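PDB 5FCE: LPXTG family cell surface protein Fms2 from Enterococcus faecium DO, which probably mediates adhesion of the bacterial cell to host ligands, through the ligand-binding region that this chain represents. Local coordinates for residues N29-A34 and W65-E70. Residues are numbered along the deposited sequence; the frame is centred on the assembly and turned at random.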
ATOM      1  N   ASN A  29      11.812  -2.717   7.316  1.00 18.53           N
ATOM      2  CA  ASN A  29      13.190  -2.489   7.732  1.00 17.35           C
ATOM      3  C   ASN A  29      13.543  -3.265   8.997  1.00 18.62           C
ATOM      4  O   ASN A  29      14.717  -3.409   9.346  1.00 17.59           O
ATOM      5  CB  ASN A  29      13.471  -0.993   7.932  1.00 16.85           C
ATOM      6  CG  ASN A  29      12.745  -0.412   9.140  1.00 19.42           C
ATOM      7  OD1 ASN A  29      11.647  -0.845   9.483  1.00 18.14           O
ATOM      8  ND2 ASN A  29      13.359   0.579   9.782  1.00 18.66           N
ATOM      9  N   LYS A  30      12.518  -3.772   9.670  1.00 18.49           N
ATOM     10  CA  LYS A  30      12.710  -4.507  10.911  1.00 21.12           C
ATOM     11  C   LYS A  30      11.622  -5.552  11.027  1.00 19.68           C
ATOM     12  O   LYS A  30      10.631  -5.501  10.296  1.00 20.70           O
ATOM     13  CB  LYS A  30      12.665  -3.552  12.101  1.00 21.44           C
ATOM     14  CG  LYS A  30      11.348  -2.828  12.248  1.00 21.62           C
ATOM     15  CD  LYS A  30      11.388  -1.854  13.412  1.00 24.12           C
ATOM     16  CE  LYS A  30      11.651  -2.581  14.726  1.00 26.61           C
ATOM     17  NZ  LYS A  30      11.127  -1.814  15.893  1.00 28.41           N
ATOM     18  N   SER A  31      11.817  -6.513  11.921  1.00 20.07           N
ATOM     19  CA  SER A  31      10.821  -7.552  12.139  1.00 21.08           C
ATOM     20  C   SER A  31       9.820  -7.085  13.194  1.00 22.02           C
ATOM     21  O   SER A  31      10.212  -6.665  14.286  1.00 21.71           O
ATOM     22  CB  SER A  31      11.483  -8.863  12.579  1.00 21.49           C
ATOM     23  OG  SER A  31      12.286  -9.408  11.551  1.00 21.67           O
ATOM     24  N   VAL A  32       8.534  -7.152  12.858  1.00 21.66           N
ATOM     25  CA  VAL A  32       7.455  -6.711  13.740  1.00 21.02           C
ATOM     26  C   VAL A  32       6.275  -7.647  13.571  1.00 21.33           C
ATOM     27  O   VAL A  32       5.881  -7.952  12.448  1.00 20.69           O
ATOM     28  CB  VAL A  32       6.970  -5.277  13.389  1.00 20.46           C
ATOM     29  CG1 VAL A  32       5.799  -4.863  14.292  1.00 23.16           C
ATOM     30  CG2 VAL A  32       8.093  -4.271  13.522  1.00 22.76           C
ATOM     31  N   ASN A  33       5.696  -8.099  14.684  1.00 22.15           N
ATOM     32  CA  ASN A  33       4.415  -8.789  14.625  1.00 21.95           C
ATOM     33  C   ASN A  33       3.322  -7.816  15.077  1.00 21.92           C
ATOM     34  O   ASN A  33       3.429  -7.215  16.152  1.00 21.27           O
ATOM     35  CB  ASN A  33       4.404 -10.029  15.533  1.00 24.42           C
ATOM     36  CG  ASN A  33       5.341 -11.122  15.052  1.00 24.32           C
ATOM     37  OD1 ASN A  33       5.530 -11.309  13.850  1.00 26.69           O
ATOM     38  ND2 ASN A  33       5.933 -11.850  15.988  1.00 27.61           N
ATOM     39  N   ALA A  34       2.280  -7.657  14.267  1.00 21.89           N
ATOM     40  CA  ALA A  34       1.181  -6.753  14.612  1.00 20.97           C
ATOM     41  C   ALA A  34      -0.179  -7.452  14.643  1.00 21.50           C
ATOM     42  O   ALA A  34      -0.560  -8.167  13.716  1.00 21.15           O
ATOM     43  CB  ALA A  34       1.150  -5.560  13.665  1.00 19.92           C
ATOM     44  N   TRP A  65       5.773  -9.507  10.008  1.00 21.62           N
ATOM     45  CA  TRP A  65       6.745  -8.879   9.122  1.00 20.97           C
ATOM     46  C   TRP A  65       8.152  -9.288   9.530  1.00 21.69           C
ATOM     47  O   TRP A  65       8.508  -9.237  10.712  1.00 21.75           O
ATOM     48  CB  TRP A  65       6.610  -7.354   9.160  1.00 19.07           C
ATOM     49  CG  TRP A  65       5.409  -6.837   8.407  1.00 18.57           C
ATOM     50  CD1 TRP A  65       5.026  -7.177   7.131  1.00 19.53           C
ATOM     51  CD2 TRP A  65       4.453  -5.868   8.865  1.00 17.45           C
ATOM     52  NE1 TRP A  65       3.885  -6.486   6.782  1.00 17.91           N
ATOM     53  CE2 TRP A  65       3.513  -5.680   7.831  1.00 17.27           C
ATOM     54  CE3 TRP A  65       4.296  -5.145  10.057  1.00 18.02           C
ATOM     55  CZ2 TRP A  65       2.426  -4.805   7.951  1.00 19.00           C
ATOM     56  CZ3 TRP A  65       3.215  -4.270  10.170  1.00 17.77           C
ATOM     57  CH2 TRP A  65       2.296  -4.110   9.125  1.00 16.37           C
ATOM     58  N   THR A  66       8.932  -9.727   8.551  1.00 21.25           N
ATOM     59  CA  THR A  66      10.318 -10.100   8.775  1.00 22.54           C
ATOM     60  C   THR A  66      11.227  -9.143   8.022  1.00 20.52           C
ATOM     61  O   THR A  66      11.072  -8.953   6.814  1.00 19.34           O
ATOM     62  CB  THR A  66      10.582 -11.524   8.303  1.00 22.44           C
ATOM     63  OG1 THR A  66       9.702 -12.414   9.005  1.00 26.37           O
ATOM     64  CG2 THR A  66      12.010 -11.910   8.586  1.00 25.09           C
ATOM     65  N   ALA A  67      12.168  -8.551   8.751  1.00 20.82           N
ATOM     66  CA  ALA A  67      13.086  -7.544   8.216  1.00 21.21           C
ATOM     67  C   ALA A  67      13.703  -7.988   6.906  1.00 22.34           C
ATOM     68  O   ALA A  67      14.306  -9.062   6.837  1.00 22.63           O
ATOM     69  CB  ALA A  67      14.185  -7.250   9.220  1.00 20.66           C
ATOM     70  N   GLY A  68      13.528  -7.169   5.870  1.00 20.10           N
ATOM     71  CA  GLY A  68      14.150  -7.414   4.581  1.00 21.16           C
ATOM     72  C   GLY A  68      13.462  -8.443   3.703  1.00 22.92           C
ATOM     73  O   GLY A  68      13.922  -8.713   2.594  1.00 24.39           O
ATOM     74  N   ILE A  69      12.366  -9.023   4.184  1.00 21.35           N
ATOM     75  CA  ILE A  69      11.624 -10.010   3.399  1.00 23.00           C
ATOM     76  C   ILE A  69      10.312  -9.422   2.886  1.00 22.46           C
ATOM     77  O   ILE A  69       9.565  -8.792   3.645  1.00 21.00           O
ATOM     78  CB  ILE A  69      11.344 -11.290   4.214  1.00 24.07           C
ATOM     79  CG1 ILE A  69      12.658 -12.015   4.519  1.00 25.40           C
ATOM     80  CG2 ILE A  69      10.397 -12.225   3.469  1.00 22.84           C
ATOM     81  CD1 ILE A  69      12.456 -13.334   5.251  1.00 27.63           C
ATOM     82  N   GLU A  70      10.038  -9.618   1.599  1.00 21.52           N
ATOM     83  CA  GLU A  70       8.857  -9.018   0.977  1.00 22.05           C
ATOM     84  C   GLU A  70       7.549  -9.576   1.525  1.00 21.18           C
ATOM     85  O   GLU A  70       7.403 -10.784   1.727  1.00 21.01           O
ATOM     86  CB  GLU A  70       8.890  -9.168  -0.547  1.00 24.45           C
ATOM     87  CG  GLU A  70       9.543  -7.986  -1.256  1.00 26.22           C
ATOM     88  CD  GLU A  70       9.511  -8.123  -2.762  1.00 28.75           C
ATOM     89  OE1 GLU A  70       8.973  -9.138  -3.254  1.00 29.80           O
ATOM     90  OE2 GLU A  70      10.016  -7.206  -3.446  1.00 32.55           O
TER
HETATM   91  O   HOH W   1       7.908 -10.772  12.851  1.00 25.73           O
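The carbonyl oxygen of Trp65 is gripped twice: Val32 N donates to Trp65 O at 3.0 Å, from well off the carbonyl plane (34°), and a water bound to Asn33 OD1 donates to it at 2.7 Å. Ser31 CA adds a CA-H...O contact to this oxygen. In return Trp65 N donates to Val32 O at 2.9 Å, which makes Val32 and Trp65 a hydrogen-bonded antiparallel pair of the two-stranded sheet formed by 32-34 and 63-65. Beyond the pair a side chain takes over: Ser31 OG, anti to its own carbonyl carbon (chi1 -66°), accepts an almost straight bond (2.9 Å, 175°) from the N of Ala67, the second residue of the type II turn Thr66-Ile69. The methyl of Ala67 meets the backbone of Lys30, CB to CA 3.5 Å. On the face shared by Val32 and Trp65, the indole lies obliquely beside the Ala34 methyl, CZ3 to CB 4.3 Å, while Phe6 and Tyr71 make edge-to-face contacts with it. The main-chain bonds thus join strand 32-34 to strand 63-65, and the Ser31 hydroxyl carries the link into the turn by satisfying Ala67 N, whereas Lys30 O is buried here with no partner in the model.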